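Local coordinates for virulence protein vsdE (PDB 5LQ6), which is a virulence effector of Salmonella that acts as a cysteine hydrolase and suppresses immune responses of the host, at residues S123-S128 and S206-V211; I150-Y155 and H165-V170. The protein carries 4 engineered substitutions. All blocks are in the same frame, centred on the assembly; numbering follows the deposited sequence.

Interaction 1: residues S123-S128 and S206-V211; sequences SYSLNS and SGEFYV. Engineered in segment 123-128: Ser-125 (natural residue Cys).
An outermost strand of the four-stranded antiparallel sheet, 209-212, is met along its outer side by the loop 123-128, and Leu-126 pairs with Phe-209 in a single antiparallel bridge of the hydrogen-bonded kind. The Leu-126 N to Phe-209 O bond, 2.8 Å, runs almost straight, with 168° at the hydrogen; the return bond, Phe-209 N to Leu-126 O at 2.9 Å, is more bent. Toward the far end of the strand a side chain replaces a backbone carbonyl: Ser-123 OG accepts from Val-211 N at 3.0 Å while donating to Tyr-124 O, and Ser-123 N bonds Val-211 O. A first torsion of 69° sets OG between its own backbone N and carbonyl carbon, where it serves both partners. The side chains divide between two sides. On one, Leu-126 CB lies 4.2 Å from Phe-209 CB, and Ser-128 C sits over a face of the Phe-209 ring, offset toward its rim, with Leu-126 O at the ring edge; helix 129-143 supports this side through Val-132. On the other, Ser-123 O lies at the edge of the Tyr-210 ring, 3.5 Å from CD2, and the backbone CA of the engineered Ser-125 lies obliquely beside that ring. One isolated bridge, flanked by a serine-mediated bond, is characteristic of a loop docked on a sheet edge rather than of a further full strand.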
ATOM      1  N   SER A 123      -0.879 -12.889  -2.229  1.00 22.31           N
ATOM      2  CA  SER A 123      -1.806 -13.695  -2.996  1.00 21.25           C
ATOM      3  C   SER A 123      -1.078 -14.342  -4.118  1.00 22.11           C
ATOM      4  O   SER A 123       0.015 -13.959  -4.476  1.00 23.08           O
ATOM      5  CB  SER A 123      -2.906 -12.805  -3.586  1.00 21.00           C
ATOM      6  OG  SER A 123      -2.374 -11.969  -4.594  1.00 19.07           O
ATOM      7  N   TYR A 124      -1.783 -15.272  -4.775  1.00 23.55           N
ATOM      8  CA  TYR A 124      -1.407 -15.725  -6.106  1.00 25.35           C
ATOM      9  C   TYR A 124      -1.586 -14.549  -7.084  1.00 24.78           C
ATOM     10  O   TYR A 124      -2.268 -13.571  -6.764  1.00 21.57           O
ATOM     11  CB  TYR A 124      -2.309 -16.867  -6.556  1.00 26.14           C
ATOM     12  CG  TYR A 124      -2.211 -18.127  -5.760  1.00 34.23           C
ATOM     13  CD1 TYR A 124      -0.969 -18.741  -5.544  1.00 35.37           C
ATOM     14  CD2 TYR A 124      -3.362 -18.754  -5.283  1.00 36.38           C
ATOM     15  CE1 TYR A 124      -0.876 -19.942  -4.845  1.00 37.26           C
ATOM     16  CE2 TYR A 124      -3.286 -19.946  -4.573  1.00 42.03           C
ATOM     17  CZ  TYR A 124      -2.039 -20.542  -4.364  1.00 42.01           C
ATOM     18  OH  TYR A 124      -1.985 -21.733  -3.660  1.00 50.34           O
ATOM     19  N   SER A 125      -0.987 -14.652  -8.261  1.00 22.80           N
ATOM     20  CA  SER A 125      -1.105 -13.636  -9.278  0.62 23.37           C
ATOM     21  C   SER A 125      -2.567 -13.541  -9.742  1.00 20.38           C
ATOM     22  O   SER A 125      -3.245 -14.569  -9.933  1.00 23.10           O
ATOM     23  CB  SER A 125      -0.172 -13.960 -10.444  0.62 25.70           C
ATOM     24  OG  SER A 125      -0.280 -12.993 -11.460  0.62 27.96           O
ATOM     25  N   LEU A 126      -3.060 -12.322  -9.876  1.00 16.68           N
ATOM     26  CA  LEU A 126      -4.379 -12.029 -10.382  1.00 16.76           C
ATOM     27  C   LEU A 126      -4.245 -11.309 -11.730  1.00 16.98           C
ATOM     28  O   LEU A 126      -3.267 -10.580 -11.991  1.00 16.69           O
ATOM     29  CB  LEU A 126      -5.133 -11.130  -9.406  1.00 16.18           C
ATOM     30  CG  LEU A 126      -5.377 -11.812  -8.066  1.00 19.69           C
ATOM     31  CD1 LEU A 126      -5.803 -10.837  -6.980  1.00 23.08           C
ATOM     32  CD2 LEU A 126      -6.440 -12.900  -8.137  1.00 27.76           C
ATOM     33  N   ASN A 127      -5.210 -11.479 -12.645  1.00 16.74           N
ATOM     34  CA  ASN A 127      -5.006 -11.039 -13.984  1.00 17.73           C
ATOM     35  C   ASN A 127      -5.619  -9.706 -14.356  1.00 16.77           C
ATOM     36  O   ASN A 127      -5.473  -9.241 -15.494  1.00 18.38           O
ATOM     37  CB  ASN A 127      -5.613 -12.069 -14.940  1.00 17.09           C
ATOM     38  CG  ASN A 127      -4.889 -13.373 -14.916  1.00 20.37           C
ATOM     39  OD1 ASN A 127      -3.667 -13.386 -14.866  1.00 25.14           O
ATOM     40  ND2 ASN A 127      -5.622 -14.474 -14.986  1.00 20.11           N
ATOM     41  N   SER A 128      -6.314  -9.029 -13.430  1.00 14.93           N
ATOM     42  CA  SER A 128      -6.948  -7.775 -13.728  1.00 14.67           C
ATOM     43  C   SER A 128      -7.269  -7.054 -12.433  1.00 15.89           C
ATOM     44  O   SER A 128      -7.404  -7.658 -11.368  1.00 14.01           O
ATOM     45  CB  SER A 128      -8.248  -7.968 -14.568  1.00 14.57           C
ATOM     46  OG  SER A 128      -9.206  -8.579 -13.772  1.00 16.17           O
ATOM     47  N   SER A 206      -1.552  -6.666 -20.705  1.00 47.34           N
ATOM     48  CA  SER A 206      -0.273  -7.058 -20.137  1.00 52.22           C
ATOM     49  C   SER A 206      -0.386  -6.847 -18.643  1.00 50.70           C
ATOM     50  O   SER A 206      -0.742  -5.756 -18.213  1.00 63.37           O
ATOM     51  CB  SER A 206       0.869  -6.202 -20.711  1.00 52.87           C
ATOM     52  OG  SER A 206       0.796  -4.850 -20.270  1.00 57.29           O
ATOM     53  N   GLY A 207      -0.145  -7.884 -17.856  1.00 51.78           N
ATOM     54  CA  GLY A 207       0.115  -7.695 -16.447  1.00 48.42           C
ATOM     55  C   GLY A 207      -0.560  -8.544 -15.394  1.00 44.14           C
ATOM     56  O   GLY A 207      -1.768  -8.856 -15.464  1.00 38.64           O
ATOM     57  N   GLU A 208       0.263  -8.863 -14.399  1.00 38.60           N
ATOM     58  CA  GLU A 208      -0.148  -9.496 -13.193  1.00 34.22           C
ATOM     59  C   GLU A 208      -0.388  -8.429 -12.060  1.00 24.50           C
ATOM     60  O   GLU A 208       0.101  -7.284 -12.068  1.00 20.80           O
ATOM     61  CB  GLU A 208       0.945 -10.438 -12.713  1.00 40.11           C
ATOM     62  CG  GLU A 208       1.643 -11.324 -13.732  1.00 51.09           C
ATOM     63  CD  GLU A 208       3.063 -11.645 -13.284  1.00 59.92           C
ATOM     64  OE1 GLU A 208       3.225 -12.131 -12.147  1.00 67.95           O
ATOM     65  OE2 GLU A 208       4.019 -11.396 -14.053  1.00 71.54           O
ATOM     66  N   PHE A 209      -1.185  -8.838 -11.097  1.00 16.66           N
ATOM     67  CA  PHE A 209      -1.423  -8.112  -9.884  1.00 15.18           C
ATOM     68  C   PHE A 209      -1.240  -9.064  -8.706  1.00 14.65           C
ATOM     69  O   PHE A 209      -1.571 -10.241  -8.776  1.00 15.94           O
ATOM     70  CB  PHE A 209      -2.858  -7.602  -9.868  1.00 14.62           C
ATOM     71  CG  PHE A 209      -3.178  -6.615 -10.959  1.00 15.09           C
ATOM     72  CD1 PHE A 209      -3.433  -7.068 -12.222  1.00 16.66           C
ATOM     73  CD2 PHE A 209      -3.179  -5.248 -10.707  1.00 16.50           C
ATOM     74  CE1 PHE A 209      -3.726  -6.203 -13.260  1.00 18.68           C
ATOM     75  CE2 PHE A 209      -3.500  -4.359 -11.765  1.00 15.64           C
ATOM     76  CZ  PHE A 209      -3.733  -4.864 -13.026  1.00 17.63           C
ATOM     77  N   TYR A 210      -0.801  -8.520  -7.574  1.00 14.76           N
ATOM     78  CA  TYR A 210      -0.678  -9.274  -6.333  1.00 15.72           C
ATOM     79  C   TYR A 210      -1.196  -8.439  -5.206  1.00 17.31           C
ATOM     80  O   TYR A 210      -1.090  -7.243  -5.260  1.00 16.51           O
ATOM     81  CB  TYR A 210       0.781  -9.606  -6.017  1.00 17.56           C
ATOM     82  CG  TYR A 210       1.450 -10.459  -7.040  1.00 21.21           C
ATOM     83  CD1 TYR A 210       1.976  -9.911  -8.183  1.00 23.17           C
ATOM     84  CD2 TYR A 210       1.478 -11.807  -6.880  1.00 23.42           C
ATOM     85  CE1 TYR A 210       2.577 -10.697  -9.167  1.00 28.02           C
ATOM     86  CE2 TYR A 210       2.097 -12.617  -7.849  1.00 25.70           C
ATOM     87  CZ  TYR A 210       2.611 -12.047  -8.978  1.00 26.86           C
ATOM     88  OH  TYR A 210       3.208 -12.864  -9.930  1.00 35.21           O
ATOM     89  N   VAL A 211      -1.811  -9.085  -4.217  1.00 15.50           N
ATOM     90  CA  VAL A 211      -2.356  -8.433  -3.047  0.74 15.63           C
ATOM     91  C   VAL A 211      -1.618  -8.945  -1.830  1.00 15.11           C
ATOM     92  O   VAL A 211      -1.379 -10.140  -1.726  1.00 15.95           O
ATOM     93  CB  VAL A 211      -3.856  -8.769  -2.929  0.74 15.85           C
ATOM     94  CG1 VAL A 211      -4.530  -8.004  -1.797  0.74 17.41           C
ATOM     95  CG2 VAL A 211      -4.570  -8.481  -4.265  0.74 17.23           C
TER

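Interaction 2: residues I150-Y155 and H165-V170; sequences ISAENY and HDFNAV
The rings of Tyr-155 and His-165 stack face to face, with centroids 3.9 Å apart and planes inclined by 29°. His-165 CD2 lies over the centre of the tyrosine ring, whereas Tyr-155 CE2 falls nearer the rim of the imidazole. Both first torsions place CG anti to the backbone N (177° for Tyr-155), and the two side chains run alongside each other in the same direction. The Phe-167 ring receives Ile-150 CB over one face, a CH-pi contact 3.9 Å from the ring centroid, and has Ala-152 CB at its edge; Ile-150 CG2 comes within 3.5 Å of Phe-167 CZ. Beneath these groups, strands 150-152 and 165-170 form an antiparallel ladder: Ile-150 with Phe-167 and Ala-152 with His-165 are hydrogen-bonded pairs, the former closed by Ile-150 N to Phe-167 O at 2.8 Å. Between them Ser-151 and Asp-166 form a non-hydrogen-bonded pair on the other face of the sheet, where Ser-151 OG donates to Asp-166 OD1 at 2.7 Å from above the carboxylate plane. Arg-164 and Arg-212 form salt bridges with this carboxylate, so its buried charge is probably well compensated. His-165 NE2 bonds Asp-185 OD2, and with Cys-76 nearby the geometry is consistent with a Cys-His-Asp triad, as in papain-like hydrolases. The stack on Tyr-155 and the edge-to-face Trp-187 probably restrict rotation of the imidazole, consistent with its bond to Asp-185.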
ATOM      1  N   ILE A 150      -1.502  -3.374  -3.069  1.00  9.75           N
ATOM      2  CA  ILE A 150      -1.589  -3.982  -4.395  1.00 11.50           C
ATOM      3  C   ILE A 150      -0.290  -3.761  -5.101  1.00 11.67           C
ATOM      4  O   ILE A 150       0.243  -2.627  -5.095  1.00 12.80           O
ATOM      5  CB  ILE A 150      -2.714  -3.381  -5.228  1.00 13.02           C
ATOM      6  CG1 ILE A 150      -3.989  -3.187  -4.407  1.00 14.91           C
ATOM      7  CG2 ILE A 150      -2.943  -4.174  -6.508  1.00 14.64           C
ATOM      8  CD1 ILE A 150      -4.579  -4.422  -3.877  1.00 15.79           C
ATOM      9  N   SER A 151       0.271  -4.771  -5.742  1.00 13.04           N
ATOM     10  CA  SER A 151       1.462  -4.647  -6.583  1.00 13.23           C
ATOM     11  C   SER A 151       1.069  -5.010  -8.003  1.00 16.43           C
ATOM     12  O   SER A 151       0.529  -6.110  -8.243  1.00 17.65           O
ATOM     13  CB  SER A 151       2.564  -5.587  -6.087  1.00 14.56           C
ATOM     14  OG  SER A 151       3.006  -5.259  -4.818  1.00 17.51           O
ATOM     15  N   ALA A 152       1.281  -4.084  -8.927  1.00 14.49           N
ATOM     16  CA  ALA A 152       0.969  -4.280 -10.336  1.00 15.25           C
ATOM     17  C   ALA A 152       2.260  -4.356 -11.116  1.00 14.95           C
ATOM     18  O   ALA A 152       3.207  -3.609 -10.898  1.00 17.40           O
ATOM     19  CB  ALA A 152       0.120  -3.181 -10.829  1.00 16.34           C
ATOM     20  N   GLU A 153       2.315  -5.280 -12.066  1.00 17.47           N
ATOM     21  CA  GLU A 153       3.491  -5.365 -12.895  1.00 22.25           C
ATOM     22  C   GLU A 153       3.612  -4.405 -14.043  1.00 24.67           C
ATOM     23  O   GLU A 153       4.715  -4.033 -14.413  1.00 28.62           O
ATOM     24  CB  GLU A 153       3.656  -6.799 -13.388  1.00 27.85           C
ATOM     25  CG  GLU A 153       4.207  -7.688 -12.273  1.00 37.39           C
ATOM     26  CD  GLU A 153       5.725  -7.749 -12.225  1.00 47.11           C
ATOM     27  OE1 GLU A 153       6.391  -6.701 -12.467  1.00 58.43           O
ATOM     28  OE2 GLU A 153       6.240  -8.861 -11.949  1.00 64.02           O
ATOM     29  N   ASN A 154       2.529  -4.049 -14.651  1.00 22.69           N
ATOM     30  CA  ASN A 154       2.606  -3.260 -15.904  1.00 21.20           C
ATOM     31  C   ASN A 154       1.737  -2.035 -15.837  1.00 17.01           C
ATOM     32  O   ASN A 154       0.974  -1.696 -16.732  1.00 20.01           O
ATOM     33  CB  ASN A 154       2.232  -4.166 -17.089  1.00 22.42           C
ATOM     34  CG  ASN A 154       3.380  -5.117 -17.484  1.00 27.92           C
ATOM     35  OD1 ASN A 154       4.509  -4.695 -17.645  1.00 30.11           O
ATOM     36  ND2 ASN A 154       3.076  -6.380 -17.622  1.00 32.68           N
ATOM     37  N   TYR A 155       1.876  -1.333 -14.721  1.00 15.09           N
ATOM     38  CA  TYR A 155       1.203  -0.046 -14.544  1.00 13.40           C
ATOM     39  C   TYR A 155       1.821   1.009 -15.481  1.00 15.44           C
ATOM     40  O   TYR A 155       3.031   1.111 -15.534  1.00 16.12           O
ATOM     41  CB  TYR A 155       1.392   0.405 -13.096  1.00 13.61           C
ATOM     42  CG  TYR A 155       0.814   1.766 -12.728  1.00 12.77           C
ATOM     43  CD1 TYR A 155      -0.501   1.918 -12.362  1.00 13.86           C
ATOM     44  CD2 TYR A 155       1.626   2.915 -12.755  1.00 13.59           C
ATOM     45  CE1 TYR A 155      -1.005   3.174 -12.004  1.00 13.91           C
ATOM     46  CE2 TYR A 155       1.146   4.162 -12.437  1.00 13.03           C
ATOM     47  CZ  TYR A 155      -0.166   4.295 -12.063  1.00 15.18           C
ATOM     48  OH  TYR A 155      -0.684   5.549 -11.738  1.00 15.41           O
ATOM     49  N   HIS A 165       4.331  -1.023  -9.941  1.00 14.90           N
ATOM     50  CA  HIS A 165       3.745   0.030  -9.140  1.00 13.27           C
ATOM     51  C   HIS A 165       2.981  -0.584  -7.994  1.00 12.94           C
ATOM     52  O   HIS A 165       2.154  -1.469  -8.220  1.00 13.94           O
ATOM     53  CB  HIS A 165       2.825   0.854  -9.989  1.00 13.68           C
ATOM     54  CG  HIS A 165       2.259   2.054  -9.312  1.00 13.60           C
ATOM     55  ND1 HIS A 165       3.022   2.994  -8.670  1.00 18.62           N
ATOM     56  CD2 HIS A 165       0.977   2.490  -9.209  1.00 13.97           C
ATOM     57  CE1 HIS A 165       2.240   3.969  -8.226  1.00 19.40           C
ATOM     58  NE2 HIS A 165       1.005   3.678  -8.529  1.00 15.41           N
ATOM     59  N   ASP A 166       3.209  -0.074  -6.786  1.00 11.29           N
ATOM     60  CA  ASP A 166       2.417  -0.428  -5.619  1.00 11.73           C
ATOM     61  C   ASP A 166       1.453   0.691  -5.267  1.00 11.70           C
ATOM     62  O   ASP A 166       1.735   1.849  -5.457  1.00 12.12           O
ATOM     63  CB  ASP A 166       3.285  -0.690  -4.383  1.00 12.61           C
ATOM     64  CG  ASP A 166       3.920  -2.075  -4.336  1.00 15.03           C
ATOM     65  OD1 ASP A 166       3.946  -2.761  -5.368  1.00 16.94           O
ATOM     66  OD2 ASP A 166       4.390  -2.454  -3.248  1.00 17.58           O
ATOM     67  N   PHE A 167       0.287   0.288  -4.764  1.00 10.37           N
ATOM     68  CA  PHE A 167      -0.747   1.186  -4.289  1.00 10.08           C
ATOM     69  C   PHE A 167      -1.585   0.437  -3.249  1.00  9.80           C
ATOM     70  O   PHE A 167      -1.187  -0.634  -2.802  1.00 10.87           O
ATOM     71  CB  PHE A 167      -1.546   1.808  -5.434  1.00 12.25           C
ATOM     72  CG  PHE A 167      -2.148   0.807  -6.397  1.00 11.04           C
ATOM     73  CD1 PHE A 167      -1.365   0.221  -7.352  1.00 13.55           C
ATOM     74  CD2 PHE A 167      -3.485   0.433  -6.306  1.00 11.64           C
ATOM     75  CE1 PHE A 167      -1.901  -0.682  -8.253  1.00 13.41           C
ATOM     76  CE2 PHE A 167      -4.018  -0.481  -7.198  1.00 13.66           C
ATOM     77  CZ  PHE A 167      -3.221  -1.050  -8.144  1.00 13.02           C
ATOM     78  N   ASN A 168      -2.679   0.999  -2.828  1.00 10.13           N
ATOM     79  CA  ASN A 168      -3.447   0.478  -1.699  1.00 11.15           C
ATOM     80  C   ASN A 168      -4.902   0.264  -2.038  1.00 10.42           C
ATOM     81  O   ASN A 168      -5.428   0.792  -3.013  1.00 10.82           O
ATOM     82  CB  ASN A 168      -3.345   1.400  -0.469  1.00 11.39           C
ATOM     83  CG  ASN A 168      -1.917   1.587   0.014  1.00 11.53           C
ATOM     84  OD1 ASN A 168      -1.115   2.266  -0.617  1.00 12.53           O
ATOM     85  ND2 ASN A 168      -1.611   0.962   1.139  1.00 12.12           N
ATOM     86  N   ALA A 169      -5.578  -0.563  -1.255  1.00 10.33           N
ATOM     87  CA  ALA A 169      -7.008  -0.762  -1.421  1.00 11.48           C
ATOM     88  C   ALA A 169      -7.590  -0.960  -0.006  1.00 12.55           C
ATOM     89  O   ALA A 169      -7.035  -1.718   0.805  1.00 12.45           O
ATOM     90  CB  ALA A 169      -7.306  -1.943  -2.292  1.00 13.47           C
ATOM     91  N   VAL A 170      -8.703  -0.284   0.278  1.00 11.74           N
ATOM     92  CA  VAL A 170      -9.398  -0.419   1.537  1.00 13.03           C
ATOM     93  C   VAL A 170     -10.877  -0.592   1.283  1.00 12.49           C
ATOM     94  O   VAL A 170     -11.460   0.114   0.471  1.00 14.63           O
ATOM     95  CB  VAL A 170      -9.159   0.779   2.459  1.00 14.77           C
ATOM     96  CG1 VAL A 170      -9.936   0.718   3.769  1.00 17.73           C
ATOM     97  CG2 VAL A 170      -7.675   0.941   2.812  1.00 15.84           C
TER

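Overall arrangement
Both contacts involve the same four-stranded sheet but at different depths. Interaction 2 is buried, its centre about 7 Å from that of the chain, and joins the two central strands as a hairpin; interaction 1 lies at the surface, about 15 Å out, where a loop meets an outermost strand. Tyr-210 N probably bonds Ser-151 O, and Glu-208 O probably bonds Glu-153 N, so strand 209-212 pairs with 147-157 on one side and with the loop on the other. Backbone pairing is common to both, yet the core adds stacked aromatics and a carboxylate held by salt bridges, while at the edge a serine hydroxyl takes the place of one backbone acceptor. Helix 129-143 packs beneath both, with Val-132 touching Leu-126 and Ile-150.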